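Local atomic coordinates of retinol dehydratase (Spodoptera frugiperda, PDB entry 1X8J), a protein that probably converts retinol to anhydroretinol as a member of the sulfotransferase family, and here holds androsterone and the nucleotide adenosine-3'-5'-diphosphate. Residues A[21-26]-A[214-219]; A[29-34]-A[109-114]; A[193-198]-A[208-213]; A[294-299]-A[307-312]. The protein carries 2 engineered substitutions. One frame throughout, in Å; residues are numbered along the deposited sequence.

Contact 1 of 4, residues A[21-26]-A[214-219]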
# COMPACT_ATOMS: atom_id res chain seq x y z
N ASP A 21 -3.01 -2.66 -8.13
CA ASP A 21 -4.20 -2.36 -7.36
C ASP A 21 -3.89 -1.97 -5.92
O ASP A 21 -4.61 -1.17 -5.31
CB ASP A 21 -5.14 -3.56 -7.36
CG ASP A 21 -6.54 -3.20 -6.94
OD1 ASP A 21 -7.19 -2.42 -7.67
OD2 ASP A 21 -6.99 -3.69 -5.88
N LYS A 22 -2.81 -2.52 -5.37
CA LYS A 22 -2.40 -2.23 -4.00
C LYS A 22 -1.93 -0.78 -3.89
O LYS A 22 -2.33 -0.04 -2.98
CB LYS A 22 -1.27 -3.19 -3.59
CG LYS A 22 -0.94 -3.17 -2.11
CD LYS A 22 0.12 -4.23 -1.76
CE LYS A 22 0.30 -4.36 -0.25
NZ LYS A 22 1.18 -5.50 0.12
N LEU A 23 -1.07 -0.37 -4.83
CA LEU A 23 -0.53 0.97 -4.84
C LEU A 23 -1.64 2.01 -5.01
O LEU A 23 -1.74 2.96 -4.24
CB LEU A 23 0.49 1.11 -5.98
CG LEU A 23 1.16 2.47 -6.18
CD1 LEU A 23 1.89 2.87 -4.91
CD2 LEU A 23 2.13 2.41 -7.35
N VAL A 24 -2.46 1.81 -6.03
CA VAL A 24 -3.57 2.72 -6.33
C VAL A 24 -4.51 2.87 -5.14
O VAL A 24 -4.78 3.98 -4.70
CB VAL A 24 -4.38 2.21 -7.56
CG1 VAL A 24 -5.61 3.07 -7.76
CG2 VAL A 24 -3.51 2.25 -8.80
N LYS A 25 -4.99 1.75 -4.63
CA LYS A 25 -5.90 1.75 -3.49
C LYS A 25 -5.30 2.48 -2.29
O LYS A 25 -5.99 3.22 -1.60
CB LYS A 25 -6.24 0.31 -3.07
CG LYS A 25 -7.16 -0.46 -4.02
CD LYS A 25 -8.58 0.11 -4.03
CE LYS A 25 -9.54 -0.83 -4.75
NZ LYS A 25 -9.14 -1.09 -6.16
N ALA A 26 -4.01 2.28 -2.05
CA ALA A 26 -3.34 2.91 -0.92
C ALA A 26 -3.36 4.43 -0.99
O ALA A 26 -3.22 5.11 0.04
CB ALA A 26 -1.90 2.41 -0.82
N TRP A 214 3.68 10.71 -6.49
CA TRP A 214 4.71 10.64 -7.52
C TRP A 214 5.01 9.19 -7.89
O TRP A 214 5.36 8.89 -9.03
CB TRP A 214 5.99 11.34 -7.05
CG TRP A 214 7.19 10.90 -7.83
CD1 TRP A 214 8.17 10.04 -7.41
CD2 TRP A 214 7.53 11.26 -9.17
NE1 TRP A 214 9.09 9.84 -8.40
CE2 TRP A 214 8.72 10.58 -9.50
CE3 TRP A 214 6.93 12.08 -10.14
CZ2 TRP A 214 9.34 10.69 -10.75
CZ3 TRP A 214 7.54 12.20 -11.39
CH2 TRP A 214 8.74 11.51 -11.68
N GLU A 215 4.86 8.29 -6.91
CA GLU A 215 5.11 6.87 -7.13
C GLU A 215 4.12 6.33 -8.15
O GLU A 215 4.50 5.65 -9.11
CB GLU A 215 4.98 6.10 -5.81
CG GLU A 215 6.03 5.03 -5.61
CD GLU A 215 7.45 5.59 -5.62
OE1 GLU A 215 7.95 5.91 -6.72
OE2 GLU A 215 8.07 5.72 -4.53
N MET A 216 2.85 6.65 -7.95
CA MET A 216 1.79 6.23 -8.86
C MET A 216 1.94 6.88 -10.22
O MET A 216 1.76 6.24 -11.25
CB MET A 216 0.44 6.62 -8.30
CG MET A 216 -0.10 5.73 -7.23
SD MET A 216 -1.65 6.45 -6.67
CE MET A 216 -2.49 6.72 -8.22
N PHE A 217 2.26 8.17 -10.20
CA PHE A 217 2.39 8.95 -11.41
C PHE A 217 3.38 8.44 -12.46
O PHE A 217 2.98 8.08 -13.57
CB PHE A 217 2.72 10.41 -11.07
CG PHE A 217 2.64 11.33 -12.26
CD1 PHE A 217 1.41 11.83 -12.68
CD2 PHE A 217 3.79 11.65 -12.98
CE1 PHE A 217 1.33 12.64 -13.82
CE2 PHE A 217 3.71 12.46 -14.12
CZ PHE A 217 2.48 12.96 -14.54
N HIS A 218 4.67 8.42 -12.12
CA HIS A 218 5.68 7.99 -13.09
C HIS A 218 5.62 6.50 -13.39
O HIS A 218 6.30 6.03 -14.30
CB HIS A 218 7.09 8.39 -12.62
CG HIS A 218 7.68 7.47 -11.60
ND1 HIS A 218 7.28 7.46 -10.28
CD2 HIS A 218 8.61 6.49 -11.71
CE1 HIS A 218 7.94 6.53 -9.62
NE2 HIS A 218 8.75 5.92 -10.47
N ARG A 219 4.80 5.77 -12.65
CA ARG A 219 4.65 4.34 -12.87
C ARG A 219 3.47 4.05 -13.79
O ARG A 219 3.17 2.90 -14.08
CB ARG A 219 4.46 3.59 -11.55
CG ARG A 219 5.76 3.24 -10.84
CD ARG A 219 5.56 2.09 -9.86
NE ARG A 219 4.95 0.94 -10.53
CZ ARG A 219 4.59 -0.19 -9.91
NH1 ARG A 219 4.79 -0.33 -8.60
NH2 ARG A 219 4.02 -1.17 -10.60
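A helix-helix crossing joins the N-terminal helix 18-28 to helix 210-218 of the sulfotransferase domain, and L23 meets M216 at its middle. The short axes approach to 10.2 Å and run at 132°, about midway between perpendicular and antiparallel, a spacing filled by side chains from both helices. L23 CG lies 3.6 Å from M216 CG, the two chains sliding past one another in opposite directions. The L23 branch point is thrown out from its helix because CG stands anti to the backbone N (chi1 179°), which lets L23 CD2 reach further, to 4.0 Å from R219 NH1. M216 brings its sulfur up to the backbone of the other helix, SD 4.2 Å from V24 CA; the methionine also packs on N27 and L28, further along that helix. L221 lies against L23 as well. R219 closes the margin of the interface: its guanidinium is met obliquely by the leucine methyl, while NH2 is engaged in a salt bridge to E19 at the start of the same N-terminal helix. The contact is therefore apolar at its centre, where its fit probably depends on the shapes of L23 and M216, while the R219-E19 pair probably adds an electrostatic tie at the rim.

Contact 2 of 4, residues A[29-34]-A[109-114]; sequences GAFPTT and FMIYDP. With AOI (Androsterone), chain F.
Hydrogen bonding across the contact is carried by T33, whose OG1 donates to I111 O over 2.7 Å. The hydroxyl comes from above the carbonyl plane, 47° out of it, and is put there by a first torsion that holds OG1 beside the backbone N (chi1 -42°) while CG2 turns to M110 O. The same OG1 is bonded to the hydroxyl of Y120, which also takes up D113 N. A valine here would keep the bulk but would probably leave I111 O without this donor and Y120 without one of its mates. A water adds a looser bridge, accepting from T34 N at 3.1 Å and giving a weak bond to D113 OD1, a carboxylate that also pairs with K116 and accepts from E115 N. Two loops are brought together in this way, the one leading from helix 18-28 to strand 35-38 and the one before helix 117-120, and their apolar side forms part of the wall of the steroid pocket. There F31 and I111 cross at about a right angle, F31 CE2 3.8 Å from I111 CG1. Androsterone touches both residues: its C2 lies at the edge of the F31 ring, 3.7 Å from CE1, and its methyl C19 is 3.5 Å from I111 CG2.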
# COMPACT_ATOMS: atom_id res chain seq x y z
N GLY A 29 -7.89 4.81 -2.86
CA GLY A 29 -8.96 3.92 -2.43
C GLY A 29 -10.21 4.57 -1.85
O GLY A 29 -11.31 4.10 -2.10
N ALA A 30 -10.04 5.65 -1.09
CA ALA A 30 -11.18 6.32 -0.47
C ALA A 30 -12.12 6.91 -1.51
O ALA A 30 -13.32 7.02 -1.27
CB ALA A 30 -10.71 7.41 0.48
N PHE A 31 -11.59 7.28 -2.66
CA PHE A 31 -12.44 7.82 -3.70
C PHE A 31 -13.24 6.65 -4.30
O PHE A 31 -12.68 5.60 -4.62
CB PHE A 31 -11.62 8.53 -4.77
CG PHE A 31 -12.44 9.36 -5.70
CD1 PHE A 31 -13.14 10.46 -5.21
CD2 PHE A 31 -12.58 9.02 -7.04
CE1 PHE A 31 -13.97 11.21 -6.05
CE2 PHE A 31 -13.40 9.76 -7.88
CZ PHE A 31 -14.10 10.86 -7.39
N PRO A 32 -14.56 6.83 -4.46
CA PRO A 32 -15.45 5.80 -5.01
C PRO A 32 -15.09 5.21 -6.37
O PRO A 32 -15.11 3.99 -6.54
CB PRO A 32 -16.81 6.50 -5.03
CG PRO A 32 -16.72 7.49 -3.92
CD PRO A 32 -15.33 8.04 -4.13
N THR A 33 -14.76 6.06 -7.33
CA THR A 33 -14.46 5.59 -8.67
C THR A 33 -13.17 4.77 -8.81
O THR A 33 -12.13 5.11 -8.24
CB THR A 33 -14.41 6.76 -9.66
OG1 THR A 33 -15.49 7.66 -9.38
CG2 THR A 33 -14.55 6.26 -11.08
N THR A 34 -13.25 3.68 -9.57
CA THR A 34 -12.10 2.82 -9.77
C THR A 34 -11.59 2.94 -11.20
O THR A 34 -12.25 3.56 -12.04
CB THR A 34 -12.44 1.34 -9.46
OG1 THR A 34 -13.51 0.91 -10.31
CG2 THR A 34 -12.88 1.20 -8.00
N PHE A 109 -16.76 13.49 -17.63
CA PHE A 109 -17.75 12.59 -17.04
C PHE A 109 -17.22 11.33 -16.35
O PHE A 109 -17.73 10.92 -15.30
CB PHE A 109 -18.76 12.17 -18.11
CG PHE A 109 -18.26 11.09 -19.04
CD1 PHE A 109 -18.45 9.74 -18.74
CD2 PHE A 109 -17.55 11.42 -20.19
CE1 PHE A 109 -17.94 8.73 -19.57
CE2 PHE A 109 -17.03 10.42 -21.04
CZ PHE A 109 -17.22 9.07 -20.72
N MET A 110 -16.20 10.71 -16.93
CA MET A 110 -15.66 9.46 -16.42
C MET A 110 -15.30 9.37 -14.94
O MET A 110 -15.23 8.28 -14.38
CB MET A 110 -14.46 9.02 -17.26
CG MET A 110 -13.18 9.79 -17.00
SD MET A 110 -11.76 8.94 -17.71
CE MET A 110 -10.64 10.28 -17.99
N ILE A 111 -15.07 10.51 -14.29
CA ILE A 111 -14.68 10.48 -12.88
C ILE A 111 -15.84 10.21 -11.94
O ILE A 111 -15.66 9.96 -10.75
CB ILE A 111 -13.99 11.82 -12.50
CG1 ILE A 111 -13.32 11.70 -11.13
CG2 ILE A 111 -15.01 12.96 -12.52
CD1 ILE A 111 -12.35 12.84 -10.84
N TYR A 112 -17.05 10.25 -12.49
CA TYR A 112 -18.25 10.02 -11.69
C TYR A 112 -19.00 8.75 -12.07
O TYR A 112 -19.30 8.51 -13.25
CB TYR A 112 -19.20 11.21 -11.83
CG TYR A 112 -20.48 11.02 -11.06
CD1 TYR A 112 -20.46 10.99 -9.66
CD2 TYR A 112 -21.70 10.87 -11.71
CE1 TYR A 112 -21.63 10.82 -8.93
CE2 TYR A 112 -22.88 10.69 -10.99
CZ TYR A 112 -22.84 10.67 -9.59
OH TYR A 112 -23.99 10.52 -8.85
N ASP A 113 -19.32 7.93 -11.07
CA ASP A 113 -20.06 6.70 -11.31
C ASP A 113 -21.42 6.79 -10.61
O ASP A 113 -21.52 6.68 -9.38
CB ASP A 113 -19.26 5.49 -10.78
CG ASP A 113 -19.95 4.16 -11.07
OD1 ASP A 113 -19.30 3.11 -10.87
OD2 ASP A 113 -21.13 4.15 -11.49
N PRO A 114 -22.50 6.99 -11.39
CA PRO A 114 -23.86 7.10 -10.86
C PRO A 114 -24.24 5.96 -9.93
O PRO A 114 -25.04 6.13 -9.01
CB PRO A 114 -24.72 7.13 -12.13
CG PRO A 114 -23.83 7.80 -13.13
CD PRO A 114 -22.50 7.12 -12.86
C1 AOI F . -15.45 15.30 -7.62
C2 AOI F . -16.00 14.21 -6.67
C3 AOI F . -17.41 14.59 -6.15
O3 AOI F . -17.23 15.68 -5.22
C4 AOI F . -18.36 14.96 -7.25
C5 AOI F . -17.80 16.06 -8.21
C6 AOI F . -18.81 16.42 -9.34
C7 AOI F . -18.24 17.49 -10.25
C8 AOI F . -16.89 17.10 -10.89
C9 AOI F . -15.86 16.76 -9.75
C10 AOI F . -16.41 15.60 -8.82
C11 AOI F . -14.48 16.40 -10.40
C12 AOI F . -13.92 17.53 -11.33
C13 AOI F . -14.94 17.87 -12.43
C14 AOI F . -16.31 18.23 -11.76
C15 AOI F . -17.11 18.78 -12.97
C16 AOI F . -16.08 19.73 -13.58
C17 AOI F . -14.70 19.17 -13.21
O17 AOI F . -13.66 19.67 -13.50
C18 AOI F . -15.02 16.72 -13.50
C19 AOI F . -16.56 14.28 -9.66
O HOH W 1 -15.94 2.75 -10.72

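Contact 3 of 4, residues A[193-198]-A[208-213]. With A3P (adenosine-3'-5'-diphosphate), chain D.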
# COMPACT_ATOMS: atom_id res chain seq x y z
N SER A 193 1.40 19.64 -9.61
CA SER A 193 0.10 20.26 -9.85
C SER A 193 -1.04 19.22 -9.75
O SER A 193 -2.10 19.51 -9.19
CB SER A 193 0.07 20.93 -11.23
OG SER A 193 -1.13 21.67 -11.41
N SER A 194 -0.83 18.02 -10.27
CA SER A 194 -1.86 16.98 -10.21
C SER A 194 -2.10 16.53 -8.77
O SER A 194 -3.22 16.18 -8.40
CB SER A 194 -1.47 15.76 -11.05
OG SER A 194 -1.54 16.05 -12.43
N PHE A 195 -1.04 16.53 -7.97
CA PHE A 195 -1.13 16.14 -6.58
C PHE A 195 -2.08 17.10 -5.88
O PHE A 195 -3.03 16.66 -5.21
CB PHE A 195 0.26 16.20 -5.94
CG PHE A 195 0.24 16.13 -4.43
CD1 PHE A 195 -0.08 14.95 -3.78
CD2 PHE A 195 0.60 17.24 -3.68
CE1 PHE A 195 -0.05 14.88 -2.37
CE2 PHE A 195 0.64 17.17 -2.27
CZ PHE A 195 0.31 15.98 -1.62
N HIS A 196 -1.84 18.40 -6.04
CA HIS A 196 -2.67 19.42 -5.41
C HIS A 196 -4.10 19.38 -5.95
O HIS A 196 -5.07 19.52 -5.19
CB HIS A 196 -2.07 20.81 -5.62
CG HIS A 196 -0.85 21.07 -4.78
ND1 HIS A 196 -0.93 21.44 -3.45
CD2 HIS A 196 0.47 20.99 -5.07
CE1 HIS A 196 0.29 21.58 -2.97
NE2 HIS A 196 1.16 21.30 -3.93
N HIS A 197 -4.22 19.19 -7.26
CA HIS A 197 -5.53 19.09 -7.90
C HIS A 197 -6.29 17.94 -7.23
O HIS A 197 -7.47 18.07 -6.88
CB HIS A 197 -5.36 18.83 -9.40
CG HIS A 197 -6.64 18.58 -10.13
ND1 HIS A 197 -7.10 17.31 -10.42
CD2 HIS A 197 -7.54 19.44 -10.67
CE1 HIS A 197 -8.24 17.40 -11.09
NE2 HIS A 197 -8.53 18.68 -11.26
N ALA A 198 -5.60 16.82 -7.03
CA ALA A 198 -6.19 15.64 -6.40
C ALA A 198 -6.63 15.97 -4.97
O ALA A 198 -7.63 15.44 -4.47
CB ALA A 198 -5.17 14.49 -6.38
N SER A 208 -2.09 10.17 2.41
CA SER A 208 -1.04 10.03 1.41
C SER A 208 -0.30 11.35 1.23
O SER A 208 -0.89 12.41 1.41
CB SER A 208 -1.62 9.60 0.07
OG SER A 208 -1.95 8.22 0.07
N ASN A 209 0.98 11.28 0.90
CA ASN A 209 1.78 12.48 0.66
C ASN A 209 2.24 12.51 -0.80
O ASN A 209 1.92 11.59 -1.56
CB ASN A 209 2.99 12.56 1.58
CG ASN A 209 3.97 11.43 1.37
OD1 ASN A 209 3.98 10.77 0.32
ND2 ASN A 209 4.82 11.20 2.36
N PHE A 210 2.99 13.54 -1.18
CA PHE A 210 3.44 13.66 -2.57
C PHE A 210 4.32 12.53 -3.10
O PHE A 210 4.19 12.14 -4.26
CB PHE A 210 4.17 14.98 -2.80
CG PHE A 210 4.66 15.15 -4.21
CD1 PHE A 210 3.75 15.31 -5.26
CD2 PHE A 210 6.02 15.11 -4.51
CE1 PHE A 210 4.19 15.42 -6.57
CE2 PHE A 210 6.47 15.23 -5.81
CZ PHE A 210 5.56 15.38 -6.85
N LYS A 211 5.22 12.00 -2.28
CA LYS A 211 6.07 10.92 -2.74
C LYS A 211 5.17 9.77 -3.17
O LYS A 211 5.41 9.14 -4.19
CB LYS A 211 7.05 10.48 -1.66
CG LYS A 211 8.09 9.48 -2.14
CD LYS A 211 9.21 9.30 -1.12
CE LYS A 211 10.29 8.35 -1.62
NZ LYS A 211 11.52 8.35 -0.77
N ASP A 212 4.12 9.51 -2.40
CA ASP A 212 3.18 8.45 -2.73
C ASP A 212 2.58 8.75 -4.10
O ASP A 212 2.56 7.89 -4.98
CB ASP A 212 2.02 8.38 -1.72
CG ASP A 212 2.49 8.04 -0.31
OD1 ASP A 212 3.19 7.02 -0.14
OD2 ASP A 212 2.13 8.79 0.63
N PHE A 213 2.09 9.98 -4.28
CA PHE A 213 1.48 10.36 -5.54
C PHE A 213 2.46 10.24 -6.71
O PHE A 213 2.11 9.72 -7.78
CB PHE A 213 0.95 11.79 -5.48
CG PHE A 213 0.21 12.20 -6.72
CD1 PHE A 213 -1.14 11.93 -6.85
CD2 PHE A 213 0.88 12.82 -7.78
CE1 PHE A 213 -1.82 12.25 -8.02
CE2 PHE A 213 0.21 13.14 -8.95
CZ PHE A 213 -1.14 12.86 -9.07
P1 A3P D . 0.29 24.89 -11.03
O1P A3P D . 1.73 24.59 -11.15
O2P A3P D . 0.10 26.21 -10.43
O3P A3P D . -0.39 23.84 -10.24
P2 A3P D . -4.60 22.99 -16.46
O4P A3P D . -4.23 22.33 -17.70
O5P A3P D . -5.43 24.17 -16.74
O6P A3P D . -5.32 22.06 -15.54
O5' A3P D . -3.28 23.46 -15.74
C5' A3P D . -3.29 24.11 -14.49
C4' A3P D . -1.91 24.74 -14.24
O4' A3P D . -1.82 25.98 -15.03
C3' A3P D . -1.70 25.16 -12.80
O3' A3P D . -0.31 24.92 -12.48
C2' A3P D . -2.18 26.62 -12.84
O2' A3P D . -1.90 27.48 -11.73
C1' A3P D . -1.59 27.08 -14.16
N9 A3P D . -2.25 28.29 -14.69
C8 A3P D . -3.60 28.56 -14.85
N7 A3P D . -3.86 29.74 -15.35
C5 A3P D . -2.60 30.31 -15.53
C6 A3P D . -2.13 31.59 -16.04
N6 A3P D . -2.95 32.57 -16.47
N1 A3P D . -0.75 31.81 -16.08
C2 A3P D . 0.12 30.84 -15.66
N3 A3P D . -0.21 29.62 -15.16
C4 A3P D . -1.58 29.41 -15.12
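F195 and F213 bring the backbones of the two segments nearest, their CA atoms 6.4 Å apart, one on helix 187-200 and the other in the first turn of helix 210-218. That second helix starts with a capping box: N209 OD1 accepts from D212 N at 3.0 Å, nearly in line with its C=O bond, and N209 N returns a straight bond to D212 OD2 (178°), which uses the anti lone pair of the carboxylate. Both exchanges tie up backbone N-H groups at a helix start, where no preceding turn offers carbonyls. Between the helices the chemistry is aromatic. The F195 ring, extended with CG anti to its backbone N (chi1 166°), receives F210 over one face, F210 CB standing 4.0 Å from the F195 ring centroid and almost on the normal; the F210 edge points at that face in a T-shaped pair with planes at 76°. F213 repeats the theme with roles exchanged, since F195 CA sits 3.9 Å above the middle of the F213 ring. S194 CB comes within 3.5 Å of F213 CZ. This packing of two consecutive helices lies beside the nucleotide site of the sulfotransferase fold, for on helix 187-200 S193 points away from the contact and its OG gives a 2.6 Å hydrogen bond to O3P of adenosine-3'-5'-diphosphate, and R73 bonds the same hydroxyl. Y222 meets the F213 ring edge-to-face, while Y322 and F323 close in on F210.

Contact 4 of 4, residues A[294-299]-A[307-312]. With A3P (adenosine-3'-5'-diphosphate), chain D; AOI (Androsterone), chain F.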
# COMPACT_ATOMS: atom_id res chain seq x y z
N ASN A 294 -11.83 30.26 -12.65
CA ASN A 294 -11.21 29.63 -11.48
C ASN A 294 -12.08 28.60 -10.78
O ASN A 294 -11.62 27.94 -9.84
CB ASN A 294 -10.76 30.69 -10.46
CG ASN A 294 -11.91 31.52 -9.91
OD1 ASN A 294 -13.08 31.10 -9.91
ND2 ASN A 294 -11.57 32.72 -9.42
N MET A 295 -13.32 28.45 -11.24
CA MET A 295 -14.26 27.49 -10.65
C MET A 295 -14.38 27.61 -9.12
O MET A 295 -14.53 26.61 -8.42
CB MET A 295 -13.88 26.05 -11.02
CG MET A 295 -14.01 25.74 -12.52
SD MET A 295 -13.51 24.05 -12.97
CE MET A 295 -15.03 23.43 -13.70
N GLU A 296 -14.32 28.84 -8.61
CA GLU A 296 -14.44 29.05 -7.17
C GLU A 296 -15.88 28.87 -6.72
O GLU A 296 -16.15 28.65 -5.54
CB GLU A 296 -13.92 30.43 -6.79
CG GLU A 296 -12.42 30.45 -6.56
CD GLU A 296 -11.98 29.53 -5.42
OE1 GLU A 296 -10.99 28.79 -5.62
OE2 GLU A 296 -12.61 29.55 -4.34
N ASP A 297 -16.82 28.98 -7.65
CA ASP A 297 -18.23 28.81 -7.33
C ASP A 297 -18.42 27.38 -6.85
O ASP A 297 -19.39 27.07 -6.17
CB ASP A 297 -19.12 29.10 -8.55
CG ASP A 297 -18.72 28.30 -9.76
OD1 ASP A 297 -17.60 28.48 -10.28
OD2 ASP A 297 -19.55 27.48 -10.21
N TYR A 298 -17.48 26.50 -7.19
CA TYR A 298 -17.55 25.12 -6.73
C TYR A 298 -17.34 25.07 -5.21
O TYR A 298 -17.86 24.20 -4.52
CB TYR A 298 -16.50 24.26 -7.42
CG TYR A 298 -16.89 23.76 -8.81
CD1 TYR A 298 -17.98 24.30 -9.49
CD2 TYR A 298 -16.15 22.75 -9.43
CE1 TYR A 298 -18.32 23.85 -10.77
CE2 TYR A 298 -16.49 22.29 -10.71
CZ TYR A 298 -17.57 22.85 -11.37
OH TYR A 298 -17.91 22.40 -12.63
N ARG A 299 -16.57 26.03 -4.69
CA ARG A 299 -16.31 26.09 -3.26
C ARG A 299 -17.58 26.47 -2.48
O ARG A 299 -17.79 26.00 -1.36
CB ARG A 299 -15.20 27.09 -2.95
CG ARG A 299 -14.66 26.98 -1.53
CD ARG A 299 -13.58 28.01 -1.30
NE ARG A 299 -12.53 27.93 -2.32
CZ ARG A 299 -11.60 26.99 -2.37
NH1 ARG A 299 -11.56 26.04 -1.44
NH2 ARG A 299 -10.70 26.99 -3.35
N GLY A 307 -7.69 25.80 1.21
CA GLY A 307 -6.33 26.06 0.75
C GLY A 307 -5.86 25.34 -0.50
O GLY A 307 -4.71 24.91 -0.59
N GLU A 308 -6.76 25.18 -1.46
CA GLU A 308 -6.43 24.55 -2.72
C GLU A 308 -7.23 25.31 -3.75
O GLU A 308 -8.34 25.73 -3.48
CB GLU A 308 -6.81 23.06 -2.73
CG GLU A 308 -5.82 22.16 -2.01
CD GLU A 308 -4.51 21.99 -2.77
OE1 GLU A 308 -4.29 22.71 -3.76
OE2 GLU A 308 -3.69 21.14 -2.38
N HIS A 309 -6.65 25.52 -4.93
CA HIS A 309 -7.36 26.24 -5.97
C HIS A 309 -7.01 25.64 -7.33
O HIS A 309 -5.98 25.00 -7.47
CB HIS A 309 -6.98 27.72 -5.93
CG HIS A 309 -7.17 28.34 -4.59
ND1 HIS A 309 -6.27 28.19 -3.55
CD2 HIS A 309 -8.21 29.06 -4.08
CE1 HIS A 309 -6.75 28.77 -2.47
NE2 HIS A 309 -7.92 29.31 -2.76
N PHE A 310 -7.89 25.83 -8.31
CA PHE A 310 -7.63 25.31 -9.64
C PHE A 310 -6.43 26.03 -10.22
O PHE A 310 -5.55 25.41 -10.81
CB PHE A 310 -8.83 25.50 -10.56
CG PHE A 310 -9.90 24.47 -10.39
CD1 PHE A 310 -10.90 24.64 -9.43
CD2 PHE A 310 -9.91 23.32 -11.19
CE1 PHE A 310 -11.93 23.68 -9.28
CE2 PHE A 310 -10.93 22.37 -11.05
CZ PHE A 310 -11.94 22.55 -10.09
N ILE A 311 -6.41 27.35 -10.06
CA ILE A 311 -5.30 28.19 -10.53
C ILE A 311 -4.46 28.41 -9.28
O ILE A 311 -4.83 29.20 -8.41
CB ILE A 311 -5.86 29.51 -11.07
CG1 ILE A 311 -6.85 29.20 -12.21
CG2 ILE A 311 -4.74 30.39 -11.58
CD1 ILE A 311 -7.63 30.40 -12.72
N ARG A 312 -3.34 27.69 -9.19
CA ARG A 312 -2.47 27.70 -8.01
C ARG A 312 -1.30 28.68 -7.90
O ARG A 312 -1.45 29.79 -7.39
CB ARG A 312 -1.95 26.27 -7.80
CG ARG A 312 -1.54 25.92 -6.38
CD ARG A 312 -1.37 24.41 -6.28
NE ARG A 312 -0.40 23.93 -7.27
CZ ARG A 312 0.92 24.00 -7.12
NH1 ARG A 312 1.43 24.52 -6.01
NH2 ARG A 312 1.72 23.54 -8.07
P1 A3P D . 0.29 24.89 -11.03
O1P A3P D . 1.73 24.59 -11.15
O2P A3P D . 0.10 26.21 -10.43
O3P A3P D . -0.39 23.84 -10.24
P2 A3P D . -4.60 22.99 -16.46
O4P A3P D . -4.23 22.33 -17.70
O5P A3P D . -5.43 24.17 -16.74
O6P A3P D . -5.32 22.06 -15.54
O5' A3P D . -3.28 23.46 -15.74
C5' A3P D . -3.29 24.11 -14.49
C4' A3P D . -1.91 24.74 -14.24
O4' A3P D . -1.82 25.98 -15.03
C3' A3P D . -1.70 25.16 -12.80
O3' A3P D . -0.31 24.92 -12.48
C2' A3P D . -2.18 26.62 -12.84
O2' A3P D . -1.90 27.48 -11.73
C1' A3P D . -1.59 27.08 -14.16
N9 A3P D . -2.25 28.29 -14.69
C8 A3P D . -3.60 28.56 -14.85
N7 A3P D . -3.86 29.74 -15.35
C5 A3P D . -2.60 30.31 -15.53
C6 A3P D . -2.13 31.59 -16.04
N6 A3P D . -2.95 32.57 -16.47
N1 A3P D . -0.75 31.81 -16.08
C2 A3P D . 0.12 30.84 -15.66
N3 A3P D . -0.21 29.62 -15.16
C4 A3P D . -1.58 29.41 -15.12
C1 AOI F . -15.45 15.30 -7.62
C2 AOI F . -16.00 14.21 -6.67
C3 AOI F . -17.41 14.59 -6.15
O3 AOI F . -17.23 15.68 -5.22
C4 AOI F . -18.36 14.96 -7.25
C5 AOI F . -17.80 16.06 -8.21
C6 AOI F . -18.81 16.42 -9.34
C7 AOI F . -18.24 17.49 -10.25
C8 AOI F . -16.89 17.10 -10.89
C9 AOI F . -15.86 16.76 -9.75
C10 AOI F . -16.41 15.60 -8.82
C11 AOI F . -14.48 16.40 -10.40
C12 AOI F . -13.92 17.53 -11.33
C13 AOI F . -14.94 17.87 -12.43
C14 AOI F . -16.31 18.23 -11.76
C15 AOI F . -17.11 18.78 -12.97
C16 AOI F . -16.08 19.73 -13.58
C17 AOI F . -14.70 19.17 -13.21
O17 AOI F . -13.66 19.67 -13.50
C18 AOI F . -15.02 16.72 -13.50
C19 AOI F . -16.56 14.28 -9.66
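M295 lays its sulfur over one face of the F310 ring, a Met-aromatic contact between a loop running into helix 297-301 and the loop that follows it, set between the steroid and nucleotide sites of this sulfotransferase fold. M295 SD is 3.8 Å from the centroid of the F310 ring, 21° off the normal and shifted toward the rim, while M295 CB touches the ring at CE1. The thioether chain bends at chi3 (121°), which carries CE on to androsterone C16. Y298 presents its ring edge to the same carbon, Y298 OH 3.4 Å from androsterone C16, and meets F310 obliquely. The polar half of the contact is turned around R299. Its guanidinium binds the E296 carboxylate through NE and NH2, one to each oxygen, R299 NE to E296 OE2 at 2.6 Å, each on a syn lone pair and close to the guanidinium plane; R299 NH2 then spans the segments to E308 O at 2.7 Å. H309 leans on this pair, its CD2 near both E296 OE1 and R299 NH2, with ring and guanidinium planes 52° apart. A leucine in place of R299 would probably leave E308 O without its donor and the E296 carboxylate unmated and freer to turn. Where the second segment ends, R312 N donates to O2' of adenosine-3'-5'-diphosphate over 2.9 Å.

Contacts 2 and 3 are buried, whereas contacts 1 and 4 are only partly so, but burial alone does not set their chemistry. Contacts 1 and 3 share helix 210-218 and touch where A26 O meets S208 OG; one packs aliphatic chains and a methionine, the other phenylalanine rings. Contact 2 adjoins contact 1 in sequence, through the N-terminal arm, but combines a threonine-carbonyl bond with F31-I111 packing and a loosely bridging water. Charge is most prominent in contact 4, with its arginine-glutamate pair. Around the ligands the grouping changes: contacts 2 and 4 both touch androsterone although their centres lie about 20 Å apart, and contacts 3 and 4 share the nucleotide, joined by a probable H196-E308 hydrogen bond.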